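Local coordinates for protein cysteine protease S273R (African swine fever virus pig/Kenya/KEN-50/1950, PDB 6LJ9) that is a cysteine protease that probably cleaves the viral polyprotein precursors pp220 and pp62 into core-shell proteins and dampens host innate immune signalling, at residues B[127-132]-B[174-179]; B[203-208]-B[215-220]. One frame throughout, in Å; residues are numbered along the deposited sequence.

Interaction 1. Residues B[127-132]-B[174-179]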
# COMPACT_ATOMS: atom_id res chain seq x y z
N VAL B 127 -14.00 -0.78 -18.58
CA VAL B 127 -13.41 -1.22 -17.32
C VAL B 127 -14.49 -1.85 -16.46
O VAL B 127 -15.64 -1.40 -16.44
CB VAL B 127 -12.71 -0.04 -16.61
CG1 VAL B 127 -13.73 0.94 -16.03
CG2 VAL B 127 -11.77 -0.54 -15.54
N ASP B 128 -14.13 -2.92 -15.76
CA ASP B 128 -15.02 -3.60 -14.83
C ASP B 128 -14.42 -3.47 -13.44
O ASP B 128 -13.37 -4.07 -13.16
CB ASP B 128 -15.22 -5.07 -15.23
CG ASP B 128 -16.36 -5.74 -14.49
OD1 ASP B 128 -16.65 -5.35 -13.34
OD2 ASP B 128 -16.98 -6.66 -15.06
N MSE B 129 -15.06 -2.69 -12.58
CA MSE B 129 -14.51 -2.36 -11.27
C MSE B 129 -14.31 -3.59 -10.40
O MSE B 129 -13.42 -3.63 -9.56
CB MSE B 129 -15.42 -1.35 -10.55
CG MSE B 129 -14.68 -0.45 -9.57
SE MSE B 129 -13.21 0.51 -10.42
CE MSE B 129 -14.23 1.43 -11.82
N VAL B 130 -15.14 -4.62 -10.62
CA VAL B 130 -14.95 -5.88 -9.92
C VAL B 130 -13.68 -6.57 -10.41
O VAL B 130 -12.88 -7.08 -9.62
CB VAL B 130 -16.18 -6.79 -10.09
CG1 VAL B 130 -15.92 -8.16 -9.48
CG2 VAL B 130 -17.40 -6.14 -9.46
N LYS B 131 -13.47 -6.60 -11.73
CA LYS B 131 -12.24 -7.17 -12.27
C LYS B 131 -11.03 -6.33 -11.87
O LYS B 131 -9.92 -6.86 -11.74
CB LYS B 131 -12.33 -7.29 -13.79
CG LYS B 131 -13.49 -8.13 -14.30
CD LYS B 131 -13.57 -8.12 -15.82
CE LYS B 131 -12.69 -9.20 -16.44
NZ LYS B 131 -13.32 -10.54 -16.32
N VAL B 132 -11.22 -5.02 -11.67
CA VAL B 132 -10.15 -4.18 -11.14
C VAL B 132 -9.78 -4.62 -9.73
O VAL B 132 -8.60 -4.75 -9.39
CB VAL B 132 -10.56 -2.70 -11.18
CG1 VAL B 132 -9.56 -1.84 -10.42
CG2 VAL B 132 -10.69 -2.22 -12.61
N VAL B 174 -12.43 6.08 -6.86
CA VAL B 174 -13.17 4.96 -6.29
C VAL B 174 -12.32 4.38 -5.17
O VAL B 174 -11.24 3.83 -5.42
CB VAL B 174 -13.51 3.90 -7.34
CG1 VAL B 174 -14.23 2.72 -6.69
CG2 VAL B 174 -14.36 4.50 -8.45
N ASP B 175 -12.80 4.50 -3.93
CA ASP B 175 -12.07 4.03 -2.76
C ASP B 175 -12.69 2.71 -2.31
O ASP B 175 -13.82 2.69 -1.83
CB ASP B 175 -12.11 5.08 -1.65
CG ASP B 175 -11.18 4.74 -0.50
OD1 ASP B 175 -10.50 3.70 -0.55
OD2 ASP B 175 -11.13 5.53 0.47
N MSE B 176 -11.95 1.63 -2.48
CA MSE B 176 -12.41 0.30 -2.09
C MSE B 176 -11.54 -0.27 -0.98
O MSE B 176 -11.37 -1.49 -0.87
CB MSE B 176 -12.42 -0.64 -3.30
CG MSE B 176 -13.34 -0.20 -4.42
SE MSE B 176 -13.03 -1.17 -6.09
CE MSE B 176 -11.33 -0.36 -6.59
N ARG B 177 -10.99 0.62 -0.15
CA ARG B 177 -10.13 0.22 0.96
C ARG B 177 -10.90 0.06 2.27
O ARG B 177 -10.58 -0.82 3.07
CB ARG B 177 -9.01 1.24 1.15
CG ARG B 177 -8.03 1.34 -0.00
CD ARG B 177 -7.14 2.57 0.14
NE ARG B 177 -7.93 3.80 0.12
CZ ARG B 177 -7.40 5.02 0.09
NH1 ARG B 177 -6.09 5.18 0.08
NH2 ARG B 177 -8.20 6.09 0.08
N GLY B 178 -11.90 0.90 2.51
CA GLY B 178 -12.59 0.93 3.78
C GLY B 178 -13.80 0.03 3.83
O GLY B 178 -14.13 -0.69 2.89
N ASP B 179 -14.50 0.09 4.97
CA ASP B 179 -15.69 -0.73 5.15
C ASP B 179 -16.86 -0.21 4.33
O ASP B 179 -17.77 -0.98 4.02
CB ASP B 179 -16.06 -0.81 6.63
CG ASP B 179 -16.97 -1.99 6.94
OD1 ASP B 179 -16.67 -3.12 6.48
OD2 ASP B 179 -17.98 -1.80 7.64
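Met129 and Val132 meet Val174 and Met176 through aliphatic and selenium atoms alone; the flat groups stand behind them, where the guanidinium of Arg177 has Asp175 CG in its plane, at the edge, with the carboxylate turned against it. The grip is side-on: Arg177 NE reaches Asp175 OD1 at 2.7 Å and Arg177 NH2 reaches Asp175 OD2 at 3.0 Å, both from above the carboxylate plane. The backbone N of Arg177 also donates to Asp175 OD1, at 3.1 Å from the face opposite to NE, so this one oxygen ties both the backbone and the side chain of Arg177. Arg243 makes a second salt bridge to Asp175, and this pairing of charges suits a buried aspartate.

The contact itself is buried and oily. Met129 and Met176, both selenomethionines in this crystal, cross at a slant, with Met129 CG lying 3.9 Å from Met176 SE. Met129 leaves its helix with CG anti to the backbone N (chi1 -152°), which brings CG also to 4.3 Å from Val174 CG1; beyond CG the chain bends twice. Val132, one helical turn on, offers CG1 to Met176 CE at 4.5 Å. Flexible, unbranched chains fit such an uneven seam, and Leu208 and Phe153 help to close it. At the helix start Asp128 OD1 accepts from Val130 N at 3.2 Å.

An N-capped helix 129-134 thus packs on the end of strand 169-175, where the Asx turn of Asp175 opens the hairpin to strand 181-186 in the catalytic domain's mixed sheet.

Interaction 2. Residues B[203-208]-B[215-220]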
# COMPACT_ATOMS: atom_id res chain seq x y z
N ARG B 203 -23.50 2.71 -12.52
CA ARG B 203 -23.14 1.40 -13.05
C ARG B 203 -22.04 0.75 -12.22
O ARG B 203 -22.07 -0.46 -11.96
CB ARG B 203 -22.73 1.51 -14.52
CG ARG B 203 -22.62 0.18 -15.26
CD ARG B 203 -21.21 -0.39 -15.23
NE ARG B 203 -20.25 0.47 -15.92
CZ ARG B 203 -19.95 0.37 -17.21
NH1 ARG B 203 -20.51 -0.57 -17.95
NH2 ARG B 203 -19.07 1.19 -17.76
N VAL B 204 -21.05 1.54 -11.80
CA VAL B 204 -19.97 1.01 -10.97
C VAL B 204 -20.50 0.59 -9.60
O VAL B 204 -20.03 -0.39 -9.02
CB VAL B 204 -18.84 2.04 -10.85
CG1 VAL B 204 -17.75 1.55 -9.90
CG2 VAL B 204 -18.25 2.35 -12.22
N LYS B 205 -21.50 1.31 -9.08
CA LYS B 205 -22.06 0.96 -7.78
C LYS B 205 -22.73 -0.41 -7.80
O LYS B 205 -22.57 -1.20 -6.87
CB LYS B 205 -23.05 2.04 -7.33
CG LYS B 205 -23.76 1.73 -6.02
CD LYS B 205 -24.72 2.84 -5.63
CE LYS B 205 -25.51 2.48 -4.39
NZ LYS B 205 -26.45 3.57 -4.00
N GLN B 206 -23.49 -0.70 -8.86
CA GLN B 206 -24.14 -2.01 -8.96
C GLN B 206 -23.11 -3.12 -9.08
O GLN B 206 -23.29 -4.21 -8.52
CB GLN B 206 -25.10 -2.04 -10.15
CG GLN B 206 -26.38 -1.28 -9.91
CD GLN B 206 -27.18 -1.83 -8.75
OE1 GLN B 206 -27.32 -3.04 -8.59
NE2 GLN B 206 -27.70 -0.93 -7.91
N GLN B 207 -22.02 -2.87 -9.81
CA GLN B 207 -20.95 -3.86 -9.91
C GLN B 207 -20.32 -4.11 -8.55
O GLN B 207 -20.15 -5.27 -8.13
CB GLN B 207 -19.89 -3.39 -10.91
CG GLN B 207 -20.36 -3.38 -12.36
CD GLN B 207 -19.27 -2.97 -13.32
OE1 GLN B 207 -18.30 -2.31 -12.94
NE2 GLN B 207 -19.41 -3.37 -14.58
N LEU B 208 -19.97 -3.04 -7.83
CA LEU B 208 -19.30 -3.20 -6.54
C LEU B 208 -20.24 -3.77 -5.48
O LEU B 208 -19.78 -4.40 -4.52
CB LEU B 208 -18.73 -1.86 -6.08
CG LEU B 208 -17.55 -1.35 -6.92
CD1 LEU B 208 -17.05 -0.02 -6.38
CD2 LEU B 208 -16.44 -2.38 -6.95
N VAL B 215 -21.73 0.57 -0.62
CA VAL B 215 -21.14 1.34 -1.71
C VAL B 215 -21.92 2.64 -1.84
O VAL B 215 -23.14 2.61 -2.04
CB VAL B 215 -21.14 0.57 -3.04
CG1 VAL B 215 -20.36 1.34 -4.10
CG2 VAL B 215 -20.57 -0.83 -2.86
N LYS B 216 -21.23 3.77 -1.73
CA LYS B 216 -21.83 5.09 -1.85
C LYS B 216 -21.36 5.77 -3.13
O LYS B 216 -20.20 5.64 -3.52
CB LYS B 216 -21.48 5.97 -0.65
CG LYS B 216 -22.08 5.54 0.68
CD LYS B 216 -21.73 6.56 1.76
CE LYS B 216 -22.24 6.14 3.12
NZ LYS B 216 -21.84 7.11 4.18
N THR B 217 -22.28 6.51 -3.76
CA THR B 217 -21.93 7.46 -4.80
C THR B 217 -21.97 8.86 -4.21
O THR B 217 -22.91 9.21 -3.48
CB THR B 217 -22.89 7.37 -5.99
OG1 THR B 217 -24.22 7.69 -5.57
CG2 THR B 217 -22.87 5.97 -6.58
N LEU B 218 -20.95 9.66 -4.50
CA LEU B 218 -20.77 10.94 -3.84
C LEU B 218 -20.30 12.00 -4.82
O LEU B 218 -19.35 11.76 -5.58
CB LEU B 218 -19.78 10.82 -2.68
CG LEU B 218 -19.44 12.11 -1.94
CD1 LEU B 218 -20.62 12.59 -1.11
CD2 LEU B 218 -18.22 11.91 -1.09
N ALA B 219 -20.95 13.16 -4.80
CA ALA B 219 -20.56 14.30 -5.62
C ALA B 219 -19.89 15.32 -4.70
O ALA B 219 -20.57 16.02 -3.94
CB ALA B 219 -21.77 14.89 -6.33
N VAL B 220 -18.57 15.39 -4.77
CA VAL B 220 -17.80 16.35 -3.97
C VAL B 220 -17.81 17.69 -4.69
O VAL B 220 -16.81 18.09 -5.28
CB VAL B 220 -16.37 15.85 -3.72
CG1 VAL B 220 -15.67 16.73 -2.68
CG2 VAL B 220 -16.38 14.40 -3.27
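Lys205 and Leu208 of helix 195-208 close on Val215 at the start of strand 215-220, joining the last two elements of a beta-alpha-beta crossover from strand 181-186. The axes of segments 203-208 and 215-220 approach to 8.5 Å and run nearly antiparallel (168°).

The tight part is Val215, whose two methyls divide the helix surface between them. Val215 CG2 lies 3.8 Å from Leu208 CB, while Val215 CG1, anti to the backbone N (chi1 -173°), meets Lys205 CG at 3.9 Å. A branched, compact side chain suits this place, filling the angle between two helix residues one turn apart. Leu208 then carries its isobutyl group inward to Trp181 and Met129.

On the other side the contact opens to solvent: Lys205 and Thr217 are partly exposed, yet still touch. Lys205 suits this boundary because its long methylene chain can be apolar over most of its length while its ammonium lies at the outer end. Fully extended, it crosses Thr217 at about a right angle, Lys205 CD lying 3.8 Å from Thr217 CG2. Thr217 turns this methyl, not its hydroxyl, to the lysine chain. Farther out, Lys205 CE comes within 3.3 Å of Val215 O, whereas Lys205 NZ stands off at 4.0 Å from that oxygen.

How the interactions relate
Both contacts reach the same mixed sheet and meet along helix 195-208, their centres about 10 Å apart. All four touching residues of interaction 1 are buried, joining helix 129-134 to the end of strand 169-175 and the turn after it, with charged groups paired behind an apolar seam. Interaction 2 has one buried half and one partly exposed half, fastening the crossover helix to edge strand 215-220 with lysine methylenes on its outer side. Residues of 203-208 bridge them: Gln207 OE1 probably accepts from Met129 N, and Val204 CG1 packs on Met129 CG at 3.7 Å. The second subunit packs on 174-179, where Asp179 OD2 hydrogen-bonds Tyr249 OH of that subunit, but does not touch interaction 2.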